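Side-chain contacts in 6-phosphogluconolactonase (Shewanella baltica, PDB 3NWP), which probably hydrolyses 6-phosphogluconolactone to 6-phosphogluconate, the second step of the oxidative pentose phosphate pathway: residues Leu41-Gly46 against Lys51-Leu56; Asp72-Glu77 against Ala82-Leu87; Lys101-Lys106 against Ala120-Asn125. All coordinates share one frame; numbering follows the deposited sequence.

Contact 1: residues Leu41-Gly46 against Lys51-Leu56; sequences LVVSGG and KLFQLL
Phe53 reaches from the helix to the strand end and meets Val43 and the backbone of Ser44 with the far end of its ring. CZ lies 3.4 Å from Ser44 O, and this carbonyl oxygen sits at the ring edge, near the ring plane, where the aromatic hydrogens give a slightly positive rim. Val43 comes from the opposite direction and meets the ring obliquely: its CB is 3.9 Å from Phe53 CE1, while CG1 and CG2 are at similar range from CE1 and CZ, both on the same side of the ring plane. The Phe53 side chain is swung beside its own backbone N, with CG anti to the carbonyl carbon (chi1 -69°), and this carries the ring across the 9.3 Å between Val43 CA and Phe53 CA. His91 and Leu92 also touch Phe53. On the strand side, Ser44 OG bonds Val134 O of the adjacent strand. The contact packs helix 50-58 on strand 39-43 within a beta-alpha-beta unit; Val88 of helix 84-91 touches both Val43 and Phe53, while Leu52 and Leu56 touch Leu21 and Ile25 of helix 14-36, and strands 66-74 and 132-135 flank strand 39-43.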
loop_
_atom_site.group_PDB
_atom_site.type_symbol
_atom_site.label_atom_id
_atom_site.label_comp_id
_atom_site.label_asym_id
_atom_site.label_seq_id
_atom_site.Cartn_x
_atom_site.Cartn_y
_atom_site.Cartn_z
ATOM N N LEU A 41 -6.769 0.846 -7.366
ATOM C CA LEU A 41 -6.469 1.069 -5.954
ATOM C C LEU A 41 -5.490 0.001 -5.446
ATOM O O LEU A 41 -5.697 -1.199 -5.666
ATOM C CB LEU A 41 -7.738 0.948 -5.179
ATOM C CG LEU A 41 -7.663 0.990 -3.663
ATOM C CD1 LEU A 41 -7.163 2.355 -3.141
ATOM C CD2 LEU A 41 -9.057 0.594 -2.975
ATOM N N VAL A 42 -4.434 0.437 -4.760
ATOM C CA VAL A 42 -3.502 -0.459 -4.080
ATOM C C VAL A 42 -3.686 -0.198 -2.615
ATOM O O VAL A 42 -3.679 0.946 -2.148
ATOM C CB VAL A 42 -2.062 -0.161 -4.472
ATOM C CG1 VAL A 42 -1.071 -1.022 -3.634
ATOM C CG2 VAL A 42 -1.859 -0.358 -6.045
ATOM N N VAL A 43 -3.888 -1.251 -1.837
ATOM C CA VAL A 43 -3.980 -1.142 -0.405
ATOM C C VAL A 43 -2.913 -1.980 0.325
ATOM O O VAL A 43 -2.417 -2.985 -0.228
ATOM C CB VAL A 43 -5.355 -1.523 0.135
ATOM C CG1 VAL A 43 -6.436 -0.538 -0.462
ATOM C CG2 VAL A 43 -5.758 -3.013 -0.206
ATOM N N SER A 44 -2.633 -1.595 1.569
ATOM C CA SER A 44 -1.722 -2.294 2.431
ATOM C C SER A 44 -2.447 -3.015 3.563
ATOM O O SER A 44 -3.610 -2.729 3.861
ATOM C CB SER A 44 -0.672 -1.316 2.983
ATOM O OG SER A 44 0.066 -0.693 1.936
ATOM N N GLY A 45 -1.743 -3.967 4.171
ATOM C CA GLY A 45 -2.303 -4.849 5.201
ATOM C C GLY A 45 -2.051 -4.402 6.610
ATOM O O GLY A 45 -1.847 -3.213 6.902
ATOM N N GLY A 46 -2.160 -5.351 7.546
ATOM C CA GLY A 46 -1.985 -5.021 8.964
ATOM C C GLY A 46 -3.321 -4.659 9.618
ATOM O O GLY A 46 -4.362 -4.622 8.969
ATOM N N LYS A 51 -10.625 -0.681 9.919
ATOM C CA LYS A 51 -11.796 0.174 9.988
ATOM C C LYS A 51 -11.943 1.027 8.712
ATOM O O LYS A 51 -13.051 1.119 8.166
ATOM C CB LYS A 51 -11.804 1.049 11.241
ATOM C CG LYS A 51 -12.081 0.244 12.537
ATOM C CD LYS A 51 -13.522 -0.234 12.600
ATOM C CE LYS A 51 -13.753 -1.219 13.758
ATOM N N LEU A 52 -10.837 1.596 8.207
ATOM C CA LEU A 52 -10.861 2.311 6.927
ATOM C C LEU A 52 -11.497 1.455 5.832
ATOM O O LEU A 52 -12.364 1.921 5.083
ATOM C CB LEU A 52 -9.411 2.644 6.540
ATOM C CG LEU A 52 -9.304 3.276 5.149
ATOM C CD1 LEU A 52 -9.944 4.666 5.087
ATOM C CD2 LEU A 52 -7.824 3.308 4.652
ATOM N N PHE A 53 -11.091 0.200 5.765
ATOM C CA PHE A 53 -11.660 -0.723 4.771
ATOM C C PHE A 53 -13.151 -0.851 4.936
ATOM O O PHE A 53 -13.891 -0.860 3.949
ATOM C CB PHE A 53 -11.049 -2.099 4.845
ATOM C CG PHE A 53 -9.574 -2.204 4.394
ATOM C CD1 PHE A 53 -8.940 -1.227 3.635
ATOM C CD2 PHE A 53 -8.884 -3.339 4.679
ATOM C CE1 PHE A 53 -7.636 -1.407 3.244
ATOM C CE2 PHE A 53 -7.574 -3.546 4.241
ATOM C CZ PHE A 53 -6.966 -2.544 3.518
ATOM N N GLN A 54 -13.591 -1.017 6.193
ATOM C CA GLN A 54 -15.029 -1.140 6.478
ATOM C C GLN A 54 -15.806 0.085 5.979
ATOM O O GLN A 54 -16.882 -0.041 5.390
ATOM C CB GLN A 54 -15.273 -1.410 7.984
ATOM C CG GLN A 54 -14.758 -2.780 8.452
ATOM C CD GLN A 54 -14.560 -2.881 9.971
ATOM O OE1 GLN A 54 -15.132 -2.109 10.747
ATOM N NE2 GLN A 54 -13.699 -3.803 10.389
ATOM N N LEU A 55 -15.284 1.265 6.232
ATOM C CA LEU A 55 -15.933 2.505 5.796
ATOM C C LEU A 55 -15.926 2.622 4.281
ATOM O O LEU A 55 -16.934 2.983 3.621
ATOM C CB LEU A 55 -15.249 3.740 6.374
ATOM C CG LEU A 55 -15.375 3.986 7.857
ATOM C CD1 LEU A 55 -14.693 5.333 8.177
ATOM C CD2 LEU A 55 -16.834 4.025 8.374
ATOM N N LEU A 56 -14.784 2.289 3.670
ATOM C CA LEU A 56 -14.686 2.365 2.221
ATOM C C LEU A 56 -15.702 1.417 1.563
ATOM O O LEU A 56 -16.292 1.747 0.545
ATOM C CB LEU A 56 -13.296 1.923 1.743
ATOM C CG LEU A 56 -12.266 2.961 1.556
ATOM C CD1 LEU A 56 -10.937 2.248 1.138
ATOM C CD2 LEU A 56 -12.660 4.040 0.477
#

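Contact 2: residues Asp72-Glu77 against Ala82-Leu87; sequences DERWVE and ASNERL
Glu73 points its carboxylate at the first turn of the helix and grips two successive amides there. OE1 takes Asn84 N at 2.8 Å and OE2 takes Glu85 N at 2.9 Å, each through its syn lone pair, while the anti lone pair of OE1 receives Arg74 N. With CG anti to the backbone N (chi1 178°) and a bend at chi2, the chain brings its carboxylate up to the amides of the first helical residues. Asn84 slides past it in the opposite direction, the amide and carboxylate planes 26° apart, and sends ND2 to Asp72 O at 2.9 Å; that donor lies above the carbonyl plane. Arg74 crosses Asn84 at about a right angle, with Asn84 OD1 over one guanidinium face, and NH1 reaches Ala82 O at 2.9 Å. One water joins Asp72 OD2 (also hydrogen-bonded to Ser145 OG), Arg74 NE and Asn84 ND2; another bridges Glu73 OE2 and Glu85 OE1, which probably eases the closeness of two acidic groups, and Glu85 also pairs with Arg89. With an alanine here instead of Glu73, the amides of Asn84 and Glu85 would probably lose their carboxylate acceptor, and Arg74 N its bond to OE1. Ser83 is the N-cap, its OG accepting from Arg86 N at 3.2 Å. A carboxylate from the preceding strand thus supplements the N-cap where the loop after strand 66-74 enters helix 84-91 of a beta-alpha-beta unit.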
loop_
_atom_site.group_PDB
_atom_site.type_symbol
_atom_site.label_atom_id
_atom_site.label_comp_id
_atom_site.label_asym_id
_atom_site.label_seq_id
_atom_site.Cartn_x
_atom_site.Cartn_y
_atom_site.Cartn_z
ATOM N N ASP A 72 1.768 -5.462 -0.975
ATOM C CA ASP A 72 2.651 -6.594 -0.630
ATOM C C ASP A 72 1.840 -7.717 -0.057
ATOM O O ASP A 72 0.657 -7.572 0.285
ATOM C CB ASP A 72 3.778 -6.167 0.329
ATOM C CG ASP A 72 3.310 -5.877 1.743
ATOM O OD1 ASP A 72 2.238 -5.291 1.893
ATOM O OD2 ASP A 72 4.017 -6.172 2.700
ATOM N N GLU A 73 2.486 -8.863 0.052
ATOM C CA GLU A 73 1.807 -10.041 0.556
ATOM C C GLU A 73 2.823 -10.949 1.208
ATOM O O GLU A 73 3.967 -11.000 0.829
ATOM C CB GLU A 73 1.031 -10.756 -0.562
ATOM C CG GLU A 73 0.308 -12.027 -0.161
ATOM C CD GLU A 73 -0.749 -11.790 0.928
ATOM O OE1 GLU A 73 -0.378 -11.596 2.099
ATOM O OE2 GLU A 73 -1.962 -11.769 0.543
ATOM N N ARG A 74 2.383 -11.643 2.253
ATOM C CA ARG A 74 3.177 -12.706 2.882
ATOM C C ARG A 74 2.939 -13.986 2.110
ATOM O O ARG A 74 1.792 -14.295 1.696
ATOM C CB ARG A 74 2.752 -12.885 4.332
ATOM C CG ARG A 74 3.115 -11.738 5.290
ATOM C CD ARG A 74 2.208 -10.512 5.115
ATOM N NE ARG A 74 2.502 -9.504 6.119
ATOM C CZ ARG A 74 2.128 -9.575 7.395
ATOM N NH1 ARG A 74 1.376 -10.588 7.856
ATOM N NH2 ARG A 74 2.496 -8.605 8.231
ATOM N N TRP A 75 4.010 -14.753 1.873
ATOM C CA TRP A 75 3.874 -15.979 1.058
ATOM C C TRP A 75 3.347 -17.138 1.943
ATOM O O TRP A 75 4.120 -18.052 2.402
ATOM C CB TRP A 75 5.186 -16.317 0.323
ATOM C CG TRP A 75 4.923 -17.077 -0.891
ATOM C CD1 TRP A 75 5.023 -18.456 -1.083
ATOM C CD2 TRP A 75 4.444 -16.548 -2.114
ATOM N NE1 TRP A 75 4.637 -18.776 -2.358
ATOM C CE2 TRP A 75 4.274 -17.631 -3.019
ATOM C CE3 TRP A 75 4.110 -15.259 -2.539
ATOM C CZ2 TRP A 75 3.799 -17.458 -4.296
ATOM C CZ3 TRP A 75 3.638 -15.075 -3.806
ATOM C CH2 TRP A 75 3.478 -16.177 -4.694
ATOM N N VAL A 76 2.039 -17.069 2.207
ATOM C CA VAL A 76 1.306 -17.979 3.047
ATOM C C VAL A 76 -0.037 -18.155 2.338
ATOM O O VAL A 76 -0.380 -17.366 1.437
ATOM C CB VAL A 76 1.088 -17.435 4.467
ATOM C CG1 VAL A 76 2.437 -17.203 5.258
ATOM C CG2 VAL A 76 0.226 -16.146 4.430
ATOM N N GLU A 77 -0.807 -19.192 2.700
ATOM C CA GLU A 77 -2.090 -19.390 2.054
ATOM C C GLU A 77 -2.983 -18.169 2.243
ATOM O O GLU A 77 -2.939 -17.513 3.279
ATOM C CB GLU A 77 -2.815 -20.618 2.629
ATOM C CG GLU A 77 -2.103 -21.951 2.386
ATOM C CD GLU A 77 -2.076 -22.305 0.937
ATOM O OE1 GLU A 77 -3.176 -22.407 0.353
ATOM O OE2 GLU A 77 -0.964 -22.475 0.386
ATOM N N ALA A 82 -1.719 -14.785 8.620
ATOM C CA ALA A 82 -0.760 -13.785 8.137
ATOM C C ALA A 82 -1.027 -13.239 6.727
ATOM O O ALA A 82 -0.224 -12.427 6.239
ATOM C CB ALA A 82 0.683 -14.363 8.240
ATOM N N SER A 83 -2.116 -13.642 6.063
ATOM C CA SER A 83 -2.377 -13.215 4.699
ATOM C C SER A 83 -2.981 -11.809 4.653
ATOM O O SER A 83 -4.000 -11.546 5.306
ATOM C CB SER A 83 -3.330 -14.165 4.009
ATOM O OG SER A 83 -3.627 -13.708 2.700
ATOM N N ASN A 84 -2.408 -10.925 3.846
ATOM C CA ASN A 84 -3.035 -9.602 3.610
ATOM C C ASN A 84 -4.300 -9.752 2.765
ATOM O O ASN A 84 -5.304 -9.050 3.012
ATOM C CB ASN A 84 -2.054 -8.669 2.903
ATOM C CG ASN A 84 -0.912 -8.204 3.795
ATOM O OD1 ASN A 84 -1.009 -8.219 5.036
ATOM N ND2 ASN A 84 0.209 -7.801 3.165
ATOM N N GLU A 85 -4.289 -10.667 1.818
ATOM C CA GLU A 85 -5.473 -10.938 0.998
ATOM C C GLU A 85 -6.638 -11.320 1.923
ATOM O O GLU A 85 -7.759 -10.863 1.689
ATOM C CB GLU A 85 -5.188 -12.029 -0.015
ATOM C CG GLU A 85 -6.405 -12.552 -0.755
ATOM C CD GLU A 85 -6.100 -13.410 -1.943
ATOM O OE1 GLU A 85 -4.936 -13.486 -2.408
ATOM O OE2 GLU A 85 -7.088 -14.003 -2.476
ATOM N N ARG A 86 -6.418 -12.184 2.894
ATOM C CA ARG A 86 -7.499 -12.568 3.783
ATOM C C ARG A 86 -8.155 -11.352 4.465
ATOM O O ARG A 86 -9.388 -11.262 4.517
ATOM C CB ARG A 86 -6.985 -13.503 4.840
ATOM C CG ARG A 86 -8.050 -13.894 5.890
ATOM C CD ARG A 86 -7.501 -14.746 7.035
ATOM N NE ARG A 86 -6.593 -14.021 7.956
ATOM C CZ ARG A 86 -6.979 -13.217 8.950
ATOM N NH1 ARG A 86 -8.262 -12.944 9.152
ATOM N NH2 ARG A 86 -6.078 -12.654 9.732
ATOM N N LEU A 87 -7.326 -10.428 4.965
ATOM C CA LEU A 87 -7.848 -9.219 5.612
ATOM C C LEU A 87 -8.637 -8.341 4.632
ATOM O O LEU A 87 -9.715 -7.817 4.973
ATOM C CB LEU A 87 -6.710 -8.410 6.270
ATOM C CG LEU A 87 -6.000 -8.996 7.479
ATOM C CD1 LEU A 87 -4.896 -8.000 7.891
ATOM C CD2 LEU A 87 -6.948 -9.248 8.630
HETATM O O HOH W 1 2.818 -6.923 4.914
HETATM O O HOH W 2 -2.477 -12.340 -2.094
#

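Contact 3: residues Lys101-Lys106 against Ala120-Asn125; sequences KFRGLK and AESLSN
The guanidinium of Arg103 is the flat group at this contact, and Ser122 O approaches it obliquely, neither squarely over a face nor at the edge. NE is the nearest of its nitrogens, 3.5 Å from Ser122 O, with NH2 a little farther at 3.8 Å. Arg103 leaves the chain with CG anti to the backbone N (chi1 -173°), then bends at both chi2 and chi3, which curls the side chain toward Ser122. Its aliphatic part lies against the same serine, CG being 4.0 Å from Ser122 OG, and Phe126 touches the side chain as well. Beside these polar groups, Leu105 and Leu123 cross at about a right angle and meet through methyls, with CD2 of Leu105 4.1 Å from CD1 of Leu123. Both leucines also rest on Thr69 of strand 66-74, and on strand 175-178 through Ile176 and Leu178 respectively. A water completes the link, donating to Gly104 O at 2.7 Å and to Ser122 OG at 2.9 Å; the same OG is bonded to Ala119 O, three residues earlier. The chemistry is therefore divided: a buried pair of leucines supplies apolar packing, while a water bridges the polar groups and the exposed arginine lies near the carbonyl of Ser122, an approach that is probably favourable electrostatically.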
loop_
_atom_site.group_PDB
_atom_site.type_symbol
_atom_site.label_atom_id
_atom_site.label_comp_id
_atom_site.label_asym_id
_atom_site.label_seq_id
_atom_site.Cartn_x
_atom_site.Cartn_y
_atom_site.Cartn_z
ATOM N N LYS A 101 -13.107 -5.289 -8.509
ATOM C CA LYS A 101 -12.312 -6.343 -9.157
ATOM C C LYS A 101 -10.935 -6.491 -8.503
ATOM O O LYS A 101 -9.990 -5.815 -8.878
ATOM C CB LYS A 101 -12.096 -5.990 -10.640
ATOM C CG LYS A 101 -13.329 -6.068 -11.542
ATOM C CD LYS A 101 -13.011 -5.590 -12.986
ATOM C CE LYS A 101 -14.095 -6.017 -14.002
ATOM N NZ LYS A 101 -15.467 -5.573 -13.596
ATOM N N PHE A 102 -10.826 -7.411 -7.553
ATOM C CA PHE A 102 -9.647 -7.615 -6.718
ATOM C C PHE A 102 -8.749 -8.716 -7.301
ATOM O O PHE A 102 -9.239 -9.772 -7.740
ATOM C CB PHE A 102 -10.049 -8.003 -5.299
ATOM C CG PHE A 102 -8.896 -8.376 -4.432
ATOM C CD1 PHE A 102 -8.078 -7.411 -3.896
ATOM C CD2 PHE A 102 -8.574 -9.695 -4.176
ATOM C CE1 PHE A 102 -6.981 -7.734 -3.111
ATOM C CE2 PHE A 102 -7.456 -10.022 -3.376
ATOM C CZ PHE A 102 -6.693 -9.059 -2.820
ATOM N N ARG A 103 -7.437 -8.483 -7.291
ATOM C CA ARG A 103 -6.455 -9.522 -7.582
ATOM C C ARG A 103 -5.399 -9.535 -6.512
ATOM O O ARG A 103 -4.792 -8.489 -6.244
ATOM C CB ARG A 103 -5.790 -9.240 -8.923
ATOM C CG ARG A 103 -4.863 -10.396 -9.366
ATOM C CD ARG A 103 -5.609 -11.425 -10.150
ATOM N NE ARG A 103 -5.837 -10.931 -11.498
ATOM C CZ ARG A 103 -6.507 -11.584 -12.438
ATOM N NH1 ARG A 103 -7.049 -12.774 -12.183
ATOM N NH2 ARG A 103 -6.643 -11.032 -13.640
ATOM N N GLY A 104 -5.197 -10.676 -5.842
ATOM C CA GLY A 104 -4.144 -10.786 -4.868
ATOM C C GLY A 104 -2.820 -11.067 -5.558
ATOM O O GLY A 104 -2.720 -11.080 -6.793
ATOM N N LEU A 105 -1.817 -11.288 -4.728
ATOM C CA LEU A 105 -0.463 -11.594 -5.189
ATOM C C LEU A 105 -0.076 -13.053 -4.977
ATOM O O LEU A 105 0.785 -13.553 -5.710
ATOM C CB LEU A 105 0.544 -10.697 -4.516
ATOM C CG LEU A 105 0.321 -9.190 -4.678
ATOM C CD1 LEU A 105 1.323 -8.323 -3.910
ATOM C CD2 LEU A 105 0.418 -8.787 -6.120
ATOM N N LYS A 106 -0.583 -13.710 -3.935
ATOM C CA LYS A 106 -0.236 -15.135 -3.702
ATOM C C LYS A 106 -0.736 -15.987 -4.851
ATOM O O LYS A 106 -1.858 -15.807 -5.364
ATOM C CB LYS A 106 -0.865 -15.634 -2.391
ATOM C CG LYS A 106 -0.511 -17.062 -2.000
ATOM C CD LYS A 106 0.956 -17.195 -1.647
ATOM C CE LYS A 106 1.343 -18.568 -1.062
ATOM N NZ LYS A 106 1.201 -19.716 -2.003
ATOM N N ALA A 120 3.456 -10.641 -11.350
ATOM C CA ALA A 120 3.684 -9.412 -12.142
ATOM C C ALA A 120 2.794 -9.453 -13.392
ATOM O O ALA A 120 2.125 -8.449 -13.721
ATOM C CB ALA A 120 5.205 -9.218 -12.464
ATOM N N GLU A 121 2.706 -10.609 -14.061
ATOM C CA GLU A 121 1.878 -10.723 -15.277
ATOM C C GLU A 121 0.387 -10.629 -14.982
ATOM O O GLU A 121 -0.425 -10.229 -15.827
ATOM C CB GLU A 121 2.174 -12.043 -15.999
ATOM C CG GLU A 121 1.282 -12.312 -17.215
ATOM N N SER A 122 -0.010 -11.022 -13.785
ATOM C CA SER A 122 -1.432 -10.998 -13.460
ATOM C C SER A 122 -1.962 -9.596 -13.269
ATOM O O SER A 122 -3.173 -9.433 -13.264
ATOM C CB SER A 122 -1.756 -11.773 -12.190
ATOM O OG SER A 122 -1.283 -11.040 -11.081
ATOM N N LEU A 123 -1.061 -8.653 -13.032
ATOM C CA LEU A 123 -1.406 -7.241 -12.896
ATOM C C LEU A 123 -1.199 -6.404 -14.155
ATOM O O LEU A 123 -1.561 -5.211 -14.166
ATOM C CB LEU A 123 -0.530 -6.603 -11.827
ATOM C CG LEU A 123 -0.685 -7.185 -10.408
ATOM C CD1 LEU A 123 0.339 -6.452 -9.496
ATOM C CD2 LEU A 123 -2.098 -7.095 -9.822
ATOM N N SER A 124 -0.588 -6.994 -15.191
ATOM C CA SER A 124 -0.191 -6.234 -16.390
ATOM C C SER A 124 -1.376 -5.482 -17.000
ATOM O O SER A 124 -1.164 -4.419 -17.599
ATOM C CB SER A 124 0.468 -7.138 -17.454
ATOM O OG SER A 124 1.761 -7.497 -17.039
ATOM N N ASN A 125 -2.576 -6.042 -16.804
ATOM C CA ASN A 125 -3.884 -5.451 -17.087
ATOM C C ASN A 125 -4.508 -4.370 -16.169
ATOM O O ASN A 125 -5.534 -3.794 -16.529
ATOM C CB ASN A 125 -4.912 -6.583 -17.100
HETATM O O HOH W 3 -2.031 -12.690 -8.818
#

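How the contacts relate
Along the chain the three contacts follow in series, none nested in or crossing another. Contact 1 closes the short turn from strand 39-43 into helix 50-58; strand 66-74 then runs beside strand 39-43 and leads to contact 2, which closes the loop into helix 84-91. Strand 101-102 comes next on the other flank of strand 66-74, and contact 3 closes the longer excursion through helix 112-122. Contacts 1 and 2 touch where Gly45 and Gly46 pack on Asn84 and Leu87. Contacts 2 and 3 meet through Trp75 and Lys106, a cation-pi pair, whereas contacts 1 and 3 remain apart, about 17 Å between centres, joined by the shared sheet.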